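Local coordinates for triphenylmethane reductase (Citrobacter sp., PDB 2JL1), which binds NADP(H) on a Rossmann-type fold of the NmrA-like family and probably uses it to reduce triphenylmethane dyes, at residues A[142-154]-A[275-287]. Sequence-based numbering, arbitrary orientation.
Sequences LYTDFFVNEGLRA and TPLKETVKQALKM. With NAP (NADP nicotinamide-adenine-dinucleotide phosphate), chain B.
Val148 sets both its methyl groups against helix 277-285. CG1, anti to the backbone N (chi1 -179°), lies 3.7 Å from Val281 CG2, the two side chains meeting at about a right angle, and also borders Thr280 CG2 and Ala284 CB. CG2 leans toward Leu277 CD1, whose other neighbour is Thr144 CG2 at 3.8 Å. The Thr144 hydroxyl is hydrogen-bonded to Ser172 OG and to a glycerol, probably from the crystallisation liquor. After Val148 the backbone closes on the helix, so that Ala284 CB rests 3.6 Å from Asn149 C, while CB of Asn149 points away. Asn149 braces this turn by a nearly straight bond from ND2 to Asp145 O (2.9 Å), the acceptor lying in the plane of the Asn149 amide.

Arg153 runs opposite in direction to Leu285. From CB, CG goes anti to the carbonyl carbon (chi1 -74°) and touches Leu285 CD2 at 3.8 Å; the chain extends through CD to NE, bringing CZ near Leu285 O and CA, with Lys286 CG at the guanidinium edge. NH1 makes a weak hydrogen bond to Ala284 O (3.1 Å, 128°), which Glu150 CA also approaches; NH2 comes within 2.7 Å of Leu285 O at a poor angle. The helix closes in a Schellman motif at Lys286.

Tyr143 binds NADP: N donates to O7N, OH to O5D, and the carboxamide carbon C7N lies over the centre of one ring face. The segment after it is thus joined to helix 277-285 mainly by apolar packing; the helix dipole probably favours the Arg153 cation, though its one hydrogen bond there is weak and like-charged Lys286 NZ lies near.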
ATOM      1  N   LEU A 142      -8.112  18.225  -0.800  1.00 21.25           N
ATOM      2  CA  LEU A 142      -8.262  18.892   0.482  1.00 22.06           C
ATOM      3  C   LEU A 142      -9.635  19.572   0.559  1.00 22.30           C
ATOM      4  O   LEU A 142     -10.150  20.030  -0.460  1.00 21.20           O
ATOM      5  CB  LEU A 142      -7.161  19.930   0.661  1.00 23.42           C
ATOM      6  CG  LEU A 142      -5.715  19.416   0.608  1.00 24.97           C
ATOM      7  CD1 LEU A 142      -4.762  20.641   0.633  1.00 27.93           C
ATOM      8  CD2 LEU A 142      -5.448  18.459   1.809  1.00 29.31           C
ATOM      9  N   TYR A 143     -10.225  19.616   1.759  1.00 21.34           N
ATOM     10  CA  TYR A 143     -11.514  20.277   1.977  1.00 22.20           C
ATOM     11  C   TYR A 143     -11.392  21.794   1.983  1.00 21.72           C
ATOM     12  O   TYR A 143     -10.598  22.337   2.724  1.00 21.13           O
ATOM     13  CB  TYR A 143     -12.151  19.842   3.306  1.00 22.61           C
ATOM     14  CG  TYR A 143     -12.370  18.352   3.476  1.00 24.12           C
ATOM     15  CD1 TYR A 143     -12.741  17.560   2.400  1.00 25.40           C
ATOM     16  CD2 TYR A 143     -12.255  17.751   4.733  1.00 22.78           C
ATOM     17  CE1 TYR A 143     -12.955  16.162   2.550  1.00 27.31           C
ATOM     18  CE2 TYR A 143     -12.468  16.372   4.903  1.00 25.84           C
ATOM     19  CZ  TYR A 143     -12.830  15.595   3.805  1.00 26.78           C
ATOM     20  OH  TYR A 143     -13.063  14.259   3.951  1.00 28.30           O
ATOM     21  N   THR A 144     -12.195  22.466   1.156  1.00 21.80           N
ATOM     22  CA  THR A 144     -12.295  23.933   1.213  1.00 21.89           C
ATOM     23  C   THR A 144     -12.674  24.367   2.637  1.00 22.88           C
ATOM     24  O   THR A 144     -12.210  25.402   3.114  1.00 22.35           O
ATOM     25  CB  THR A 144     -13.343  24.418   0.224  1.00 22.25           C
ATOM     26  OG1 THR A 144     -12.976  23.967  -1.077  1.00 20.80           O
ATOM     27  CG2 THR A 144     -13.473  25.955   0.218  1.00 18.76           C
ATOM     28  N   ASP A 145     -13.479  23.533   3.315  1.00 23.48           N
ATOM     29  CA  ASP A 145     -13.978  23.805   4.688  1.00 24.06           C
ATOM     30  C   ASP A 145     -12.853  23.933   5.696  1.00 24.38           C
ATOM     31  O   ASP A 145     -13.036  24.564   6.721  1.00 24.44           O
ATOM     32  CB  ASP A 145     -14.933  22.689   5.197  1.00 24.84           C
ATOM     33  CG  ASP A 145     -15.858  22.147   4.122  1.00 25.94           C
ATOM     34  OD1 ASP A 145     -15.377  21.675   3.076  1.00 23.35           O
ATOM     35  OD2 ASP A 145     -17.096  22.140   4.339  1.00 29.44           O
ATOM     36  N   PHE A 146     -11.691  23.342   5.401  1.00 24.66           N
ATOM     37  CA  PHE A 146     -10.524  23.443   6.278  1.00 25.47           C
ATOM     38  C   PHE A 146     -10.075  24.897   6.341  1.00 25.59           C
ATOM     39  O   PHE A 146      -9.721  25.383   7.405  1.00 25.11           O
ATOM     40  CB  PHE A 146      -9.372  22.531   5.813  1.00 27.02           C
ATOM     41  CG  PHE A 146      -8.176  22.545   6.731  1.00 28.65           C
ATOM     42  CD1 PHE A 146      -8.224  21.885   7.966  1.00 30.36           C
ATOM     43  CD2 PHE A 146      -7.014  23.229   6.378  1.00 30.05           C
ATOM     44  CE1 PHE A 146      -7.131  21.899   8.828  1.00 30.72           C
ATOM     45  CE2 PHE A 146      -5.915  23.266   7.245  1.00 30.72           C
ATOM     46  CZ  PHE A 146      -5.979  22.586   8.471  1.00 29.93           C
ATOM     47  N   PHE A 147     -10.169  25.598   5.207  1.00 25.01           N
ATOM     48  CA  PHE A 147      -9.685  26.972   5.065  1.00 25.27           C
ATOM     49  C   PHE A 147     -10.807  28.037   5.193  1.00 25.08           C
ATOM     50  O   PHE A 147     -10.571  29.183   5.581  1.00 25.88           O
ATOM     51  CB  PHE A 147      -9.009  27.116   3.695  1.00 25.12           C
ATOM     52  CG  PHE A 147      -7.995  26.040   3.399  1.00 25.02           C
ATOM     53  CD1 PHE A 147      -6.762  26.044   4.031  1.00 26.43           C
ATOM     54  CD2 PHE A 147      -8.293  25.006   2.513  1.00 25.84           C
ATOM     55  CE1 PHE A 147      -5.803  25.047   3.755  1.00 26.71           C
ATOM     56  CE2 PHE A 147      -7.349  24.004   2.237  1.00 25.78           C
ATOM     57  CZ  PHE A 147      -6.120  24.015   2.871  1.00 26.00           C
ATOM     58  N   VAL A 148     -12.027  27.645   4.854  1.00 24.63           N
ATOM     59  CA  VAL A 148     -13.126  28.585   4.751  1.00 23.49           C
ATOM     60  C   VAL A 148     -14.247  28.088   5.654  1.00 24.41           C
ATOM     61  O   VAL A 148     -14.984  27.176   5.313  1.00 23.31           O
ATOM     62  CB  VAL A 148     -13.621  28.724   3.294  1.00 23.86           C
ATOM     63  CG1 VAL A 148     -14.758  29.739   3.206  1.00 23.29           C
ATOM     64  CG2 VAL A 148     -12.469  29.133   2.355  1.00 19.83           C
ATOM     65  N   ASN A 149     -14.354  28.710   6.819  1.00 24.87           N
ATOM     66  CA  ASN A 149     -15.269  28.270   7.863  1.00 25.67           C
ATOM     67  C   ASN A 149     -15.522  29.483   8.736  1.00 26.24           C
ATOM     68  O   ASN A 149     -14.999  30.571   8.433  1.00 24.65           O
ATOM     69  CB  ASN A 149     -14.675  27.092   8.670  1.00 25.99           C
ATOM     70  CG  ASN A 149     -13.256  27.363   9.156  1.00 26.25           C
ATOM     71  OD1 ASN A 149     -13.008  28.320   9.894  1.00 28.15           O
ATOM     72  ND2 ASN A 149     -12.315  26.531   8.729  1.00 25.51           N
ATOM     73  N   GLU A 150     -16.308  29.297   9.807  1.00 26.61           N
ATOM     74  CA  GLU A 150     -16.715  30.397  10.704  1.00 28.64           C
ATOM     75  C   GLU A 150     -15.518  31.105  11.335  1.00 27.30           C
ATOM     76  O   GLU A 150     -15.607  32.271  11.718  1.00 26.89           O
ATOM     77  CB  GLU A 150     -17.677  29.879  11.786  1.00 28.96           C
ATOM     78  CG  GLU A 150     -17.038  28.848  12.749  1.00 33.11           C
ATOM     79  CD  GLU A 150     -18.043  28.159  13.675  1.00 35.26           C
ATOM     80  OE1 GLU A 150     -19.120  28.747  13.935  1.00 41.14           O
ATOM     81  OE2 GLU A 150     -17.746  27.028  14.149  1.00 40.13           O
ATOM     82  N   GLY A 151     -14.414  30.371  11.449  1.00 27.42           N
ATOM     83  CA  GLY A 151     -13.130  30.882  11.915  1.00 27.56           C
ATOM     84  C   GLY A 151     -12.587  32.077  11.151  1.00 27.61           C
ATOM     85  O   GLY A 151     -11.760  32.826  11.693  1.00 28.08           O
ATOM     86  N   LEU A 152     -13.029  32.260   9.905  1.00 26.89           N
ATOM     87  CA  LEU A 152     -12.661  33.436   9.106  1.00 26.72           C
ATOM     88  C   LEU A 152     -13.112  34.760   9.736  1.00 27.18           C
ATOM     89  O   LEU A 152     -12.572  35.806   9.402  1.00 27.28           O
ATOM     90  CB  LEU A 152     -13.182  33.338   7.666  1.00 26.48           C
ATOM     91  CG  LEU A 152     -12.398  32.420   6.693  1.00 26.25           C
ATOM     92  CD1 LEU A 152     -12.895  32.674   5.325  1.00 23.91           C
ATOM     93  CD2 LEU A 152     -10.882  32.687   6.751  1.00 24.17           C
ATOM     94  N   ARG A 153     -14.084  34.709  10.646  1.00 27.92           N
ATOM     95  CA  ARG A 153     -14.509  35.891  11.423  1.00 29.05           C
ATOM     96  C   ARG A 153     -13.332  36.513  12.143  1.00 28.90           C
ATOM     97  O   ARG A 153     -13.256  37.732  12.277  1.00 29.60           O
ATOM     98  CB  ARG A 153     -15.601  35.530  12.437  1.00 29.53           C
ATOM     99  CG  ARG A 153     -16.942  35.285  11.788  1.00 32.86           C
ATOM    100  CD  ARG A 153     -17.932  34.629  12.742  1.00 39.37           C
ATOM    101  NE  ARG A 153     -19.294  34.737  12.215  1.00 44.16           N
ATOM    102  CZ  ARG A 153     -19.936  33.788  11.525  1.00 46.21           C
ATOM    103  NH1 ARG A 153     -19.369  32.609  11.261  1.00 44.71           N
ATOM    104  NH2 ARG A 153     -21.173  34.023  11.107  1.00 47.85           N
ATOM    105  N   ALA A 154     -12.422  35.664  12.612  1.00 28.76           N
ATOM    106  CA  ALA A 154     -11.189  36.117  13.237  1.00 28.71           C
ATOM    107  C   ALA A 154     -10.376  36.962  12.263  1.00 28.68           C
ATOM    108  O   ALA A 154      -9.745  37.943  12.660  1.00 27.65           O
ATOM    109  CB  ALA A 154     -10.363  34.916  13.718  1.00 29.19           C
ATOM    110  N   THR A 275     -19.474  24.729  -6.681  1.00 25.52           N
ATOM    111  CA  THR A 275     -19.864  25.874  -5.869  1.00 26.24           C
ATOM    112  C   THR A 275     -18.736  26.886  -5.890  1.00 25.91           C
ATOM    113  O   THR A 275     -17.614  26.555  -5.530  1.00 26.41           O
ATOM    114  CB  THR A 275     -20.117  25.419  -4.434  1.00 26.09           C
ATOM    115  OG1 THR A 275     -21.119  24.394  -4.463  1.00 27.55           O
ATOM    116  CG2 THR A 275     -20.580  26.577  -3.551  1.00 27.48           C
ATOM    117  N   PRO A 276     -19.034  28.124  -6.312  1.00 26.59           N
ATOM    118  CA  PRO A 276     -18.049  29.198  -6.318  1.00 26.12           C
ATOM    119  C   PRO A 276     -17.502  29.430  -4.911  1.00 25.21           C
ATOM    120  O   PRO A 276     -18.255  29.369  -3.933  1.00 26.00           O
ATOM    121  CB  PRO A 276     -18.875  30.409  -6.755  1.00 26.92           C
ATOM    122  CG  PRO A 276     -20.007  29.843  -7.518  1.00 27.10           C
ATOM    123  CD  PRO A 276     -20.349  28.592  -6.795  1.00 26.32           C
ATOM    124  N   LEU A 277     -16.217  29.730  -4.812  1.00 24.63           N
ATOM    125  CA  LEU A 277     -15.579  30.014  -3.515  1.00 24.41           C
ATOM    126  C   LEU A 277     -16.331  31.099  -2.739  1.00 24.17           C
ATOM    127  O   LEU A 277     -16.507  30.998  -1.521  1.00 23.07           O
ATOM    128  CB  LEU A 277     -14.117  30.418  -3.726  1.00 24.18           C
ATOM    129  CG  LEU A 277     -13.216  30.591  -2.499  1.00 24.20           C
ATOM    130  CD1 LEU A 277     -13.081  29.264  -1.683  1.00 24.56           C
ATOM    131  CD2 LEU A 277     -11.865  31.052  -3.019  1.00 24.93           C
ATOM    132  N   LYS A 278     -16.787  32.130  -3.452  1.00 25.08           N
ATOM    133  CA  LYS A 278     -17.504  33.245  -2.808  1.00 26.17           C
ATOM    134  C   LYS A 278     -18.772  32.781  -2.083  1.00 26.24           C
ATOM    135  O   LYS A 278     -19.071  33.278  -0.994  1.00 27.13           O
ATOM    136  CB  LYS A 278     -17.839  34.367  -3.808  1.00 25.57           C
ATOM    137  CG  LYS A 278     -18.273  35.650  -3.094  1.00 27.36           C
ATOM    138  CD  LYS A 278     -18.756  36.754  -4.028  1.00 29.65           C
ATOM    139  CE  LYS A 278     -17.652  37.246  -4.937  1.00 34.92           C
ATOM    140  NZ  LYS A 278     -16.491  37.831  -4.186  1.00 36.77           N
ATOM    141  N   GLU A 279     -19.512  31.849  -2.684  1.00 26.81           N
ATOM    142  CA  GLU A 279     -20.706  31.249  -2.052  1.00 27.01           C
ATOM    143  C   GLU A 279     -20.355  30.485  -0.778  1.00 26.18           C
ATOM    144  O   GLU A 279     -21.085  30.530   0.212  1.00 25.00           O
ATOM    145  CB  GLU A 279     -21.466  30.350  -3.045  1.00 27.77           C
ATOM    146  CG  GLU A 279     -22.682  29.583  -2.474  1.00 30.60           C
ATOM    147  CD  GLU A 279     -23.845  30.463  -1.950  1.00 40.06           C
ATOM    148  OE1 GLU A 279     -23.815  31.724  -2.060  1.00 42.34           O
ATOM    149  OE2 GLU A 279     -24.828  29.865  -1.432  1.00 43.48           O
ATOM    150  N   THR A 280     -19.214  29.795  -0.796  1.00 25.23           N
ATOM    151  CA  THR A 280     -18.749  29.081   0.392  1.00 24.35           C
ATOM    152  C   THR A 280     -18.343  30.074   1.477  1.00 24.87           C
ATOM    153  O   THR A 280     -18.627  29.854   2.653  1.00 24.45           O
ATOM    154  CB  THR A 280     -17.607  28.067   0.034  1.00 24.76           C
ATOM    155  OG1 THR A 280     -18.096  27.160  -0.971  1.00 23.01           O
ATOM    156  CG2 THR A 280     -17.185  27.267   1.253  1.00 24.66           C
ATOM    157  N   VAL A 281     -17.685  31.168   1.091  1.00 24.84           N
ATOM    158  CA  VAL A 281     -17.317  32.210   2.065  1.00 25.50           C
ATOM    159  C   VAL A 281     -18.592  32.810   2.698  1.00 26.46           C
ATOM    160  O   VAL A 281     -18.670  32.984   3.922  1.00 26.00           O
ATOM    161  CB  VAL A 281     -16.398  33.317   1.446  1.00 25.39           C
ATOM    162  CG1 VAL A 281     -16.237  34.503   2.392  1.00 24.88           C
ATOM    163  CG2 VAL A 281     -15.010  32.741   1.073  1.00 24.78           C
ATOM    164  N   LYS A 282     -19.599  33.091   1.870  1.00 27.71           N
ATOM    165  CA  LYS A 282     -20.846  33.659   2.386  1.00 29.60           C
ATOM    166  C   LYS A 282     -21.505  32.734   3.392  1.00 30.38           C
ATOM    167  O   LYS A 282     -21.944  33.193   4.443  1.00 30.16           O
ATOM    168  CB  LYS A 282     -21.829  34.007   1.280  1.00 29.18           C
ATOM    169  CG  LYS A 282     -21.437  35.195   0.443  1.00 31.23           C
ATOM    170  CD  LYS A 282     -22.607  35.561  -0.459  1.00 35.94           C
ATOM    171  CE  LYS A 282     -22.172  36.335  -1.677  1.00 37.62           C
ATOM    172  NZ  LYS A 282     -23.386  36.789  -2.429  1.00 39.91           N
ATOM    173  N   GLN A 283     -21.579  31.443   3.060  1.00 31.73           N
ATOM    174  CA  GLN A 283     -22.161  30.433   3.946  1.00 33.60           C
ATOM    175  C   GLN A 283     -21.393  30.345   5.258  1.00 33.86           C
ATOM    176  O   GLN A 283     -21.996  30.320   6.334  1.00 34.48           O
ATOM    177  CB  GLN A 283     -22.174  29.054   3.273  1.00 33.29           C
ATOM    178  CG  GLN A 283     -23.222  28.882   2.182  1.00 36.16           C
ATOM    179  CD  GLN A 283     -22.956  27.678   1.290  1.00 37.45           C
ATOM    180  OE1 GLN A 283     -22.060  26.867   1.558  1.00 43.09           O
ATOM    181  NE2 GLN A 283     -23.733  27.553   0.221  1.00 40.05           N
ATOM    182  N   ALA A 284     -20.066  30.306   5.172  1.00 34.42           N
ATOM    183  CA  ALA A 284     -19.202  30.176   6.352  1.00 35.55           C
ATOM    184  C   ALA A 284     -19.437  31.300   7.361  1.00 36.75           C
ATOM    185  O   ALA A 284     -19.391  31.088   8.571  1.00 36.19           O
ATOM    186  CB  ALA A 284     -17.733  30.149   5.938  1.00 34.86           C
ATOM    187  N   LEU A 285     -19.679  32.497   6.836  1.00 38.65           N
ATOM    188  CA  LEU A 285     -19.881  33.681   7.649  1.00 40.92           C
ATOM    189  C   LEU A 285     -21.348  34.013   7.867  1.00 41.97           C
ATOM    190  O   LEU A 285     -21.653  34.943   8.602  1.00 42.60           O
ATOM    191  CB  LEU A 285     -19.244  34.880   6.971  1.00 40.48           C
ATOM    192  CG  LEU A 285     -17.752  34.930   6.740  1.00 41.14           C
ATOM    193  CD1 LEU A 285     -17.509  36.225   6.011  1.00 42.04           C
ATOM    194  CD2 LEU A 285     -16.980  34.861   8.052  1.00 40.75           C
ATOM    195  N   LYS A 286     -22.239  33.257   7.229  1.00 43.85           N
ATOM    196  CA  LYS A 286     -23.649  33.646   7.025  1.00 45.76           C
ATOM    197  C   LYS A 286     -23.806  35.141   6.651  1.00 46.83           C
ATOM    198  O   LYS A 286     -24.512  35.902   7.323  1.00 47.08           O
ATOM    199  CB  LYS A 286     -24.554  33.200   8.185  1.00 46.00           C
ATOM    200  CG  LYS A 286     -23.958  33.328   9.587  1.00 47.04           C
ATOM    201  CD  LYS A 286     -24.608  32.375  10.587  1.00 48.78           C
ATOM    202  CE  LYS A 286     -24.116  30.934  10.414  1.00 50.04           C
ATOM    203  NZ  LYS A 286     -24.813  30.008  11.352  1.00 50.01           N
ATOM    204  N   MET A 287     -23.118  35.533   5.575  1.00 47.96           N
ATOM    205  CA  MET A 287     -23.124  36.903   5.065  1.00 49.03           C
ATOM    206  C   MET A 287     -23.550  36.915   3.602  1.00 49.25           C
ATOM    207  O   MET A 287     -23.092  37.757   2.821  1.00 49.79           O
ATOM    208  CB  MET A 287     -21.737  37.552   5.207  1.00 48.85           C
ATOM    209  CG  MET A 287     -21.623  38.612   6.303  1.00 49.84           C
ATOM    210  SD  MET A 287     -19.903  39.004   6.738  1.00 51.43           S
ATOM    211  CE  MET A 287     -20.104  40.468   7.763  1.00 50.76           C
TER
HETATM  212  PA  NAP B1288     -14.306  13.446  10.702  1.00 36.33           P
HETATM  213  O1A NAP B1288     -13.197  13.769  11.641  1.00 36.71           O
HETATM  214  O2A NAP B1288     -15.513  14.289  10.839  1.00 33.47           O
HETATM  215  O5B NAP B1288     -14.724  11.911  10.803  1.00 36.23           O
HETATM  216  C5B NAP B1288     -13.813  10.851  10.996  1.00 38.62           C
HETATM  217  C4B NAP B1288     -14.694   9.628  11.205  1.00 38.50           C
HETATM  218  O4B NAP B1288     -13.906   8.466  11.423  1.00 40.48           O
HETATM  219  C3B NAP B1288     -15.560   9.851  12.445  1.00 38.56           C
HETATM  220  O3B NAP B1288     -16.888   9.494  12.161  1.00 35.97           O
HETATM  221  C2B NAP B1288     -14.997   8.893  13.456  1.00 39.72           C
HETATM  222  O2B NAP B1288     -16.010   8.344  14.238  1.00 43.53           O
HETATM  223  C1B NAP B1288     -14.431   7.811  12.561  1.00 37.27           C
HETATM  224  N9A NAP B1288     -13.459   7.006  13.312  1.00 35.60           N
HETATM  225  C8A NAP B1288     -12.376   7.435  14.029  1.00 35.30           C
HETATM  226  N7A NAP B1288     -11.773   6.346  14.561  1.00 36.35           N
HETATM  227  C5A NAP B1288     -12.475   5.243  14.210  1.00 34.60           C
HETATM  228  C6A NAP B1288     -12.309   3.887  14.487  1.00 35.09           C
HETATM  229  N6A NAP B1288     -11.300   3.458  15.241  1.00 34.45           N
HETATM  230  N1A NAP B1288     -13.209   2.984  13.968  1.00 34.41           N
HETATM  231  C2A NAP B1288     -14.266   3.416  13.198  1.00 33.61           C
HETATM  232  N3A NAP B1288     -14.424   4.754  12.919  1.00 33.67           N
HETATM  233  C4A NAP B1288     -13.541   5.650  13.427  1.00 34.70           C
HETATM  234  O3  NAP B1288     -13.699  13.574   9.199  1.00 34.94           O
HETATM  235  PN  NAP B1288     -14.356  14.162   7.852  1.00 35.18           P
HETATM  236  O1N NAP B1288     -15.686  13.543   7.721  1.00 32.01           O
HETATM  237  O2N NAP B1288     -14.226  15.645   7.857  1.00 35.10           O
HETATM  238  O5D NAP B1288     -13.398  13.494   6.696  1.00 34.42           O
HETATM  239  C5D NAP B1288     -13.426  12.090   6.476  1.00 36.46           C
HETATM  240  C4D NAP B1288     -12.043  11.453   6.303  1.00 37.74           C
HETATM  241  O4D NAP B1288     -11.329  12.149   5.296  1.00 39.24           O
HETATM  242  C3D NAP B1288     -11.182  11.543   7.566  1.00 38.77           C
HETATM  243  O3D NAP B1288     -11.278  10.432   8.421  1.00 38.26           O
HETATM  244  C2D NAP B1288      -9.767  11.718   7.047  1.00 39.87           C
HETATM  245  O2D NAP B1288      -9.073  10.507   6.835  1.00 41.63           O
HETATM  246  C1D NAP B1288      -9.981  12.354   5.690  1.00 41.70           C
HETATM  247  N1N NAP B1288      -9.613  13.776   5.787  1.00 43.62           N
HETATM  248  C2N NAP B1288      -9.487  14.458   4.619  1.00 45.88           C
HETATM  249  C3N NAP B1288      -9.103  15.768   4.630  1.00 45.73           C
HETATM  250  C7N NAP B1288      -8.947  16.509   3.372  1.00 45.88           C
HETATM  251  O7N NAP B1288      -8.672  17.903   3.489  1.00 45.63           O
HETATM  252  N7N NAP B1288      -9.031  15.815   2.231  1.00 43.55           N
HETATM  253  C4N NAP B1288      -8.935  16.443   5.857  1.00 46.53           C
HETATM  254  C5N NAP B1288      -9.157  15.767   7.032  1.00 46.88           C
HETATM  255  C6N NAP B1288      -9.447  14.399   6.988  1.00 45.79           C
HETATM  256  P2B NAP B1288     -16.405   8.957  15.679  1.00 49.09           P
HETATM  257  O1X NAP B1288     -17.602   9.864  15.468  1.00 47.46           O
HETATM  258  O2X NAP B1288     -15.271   9.759  16.296  1.00 46.44           O
HETATM  259  O3X NAP B1288     -16.746   7.758  16.540  1.00 48.15           O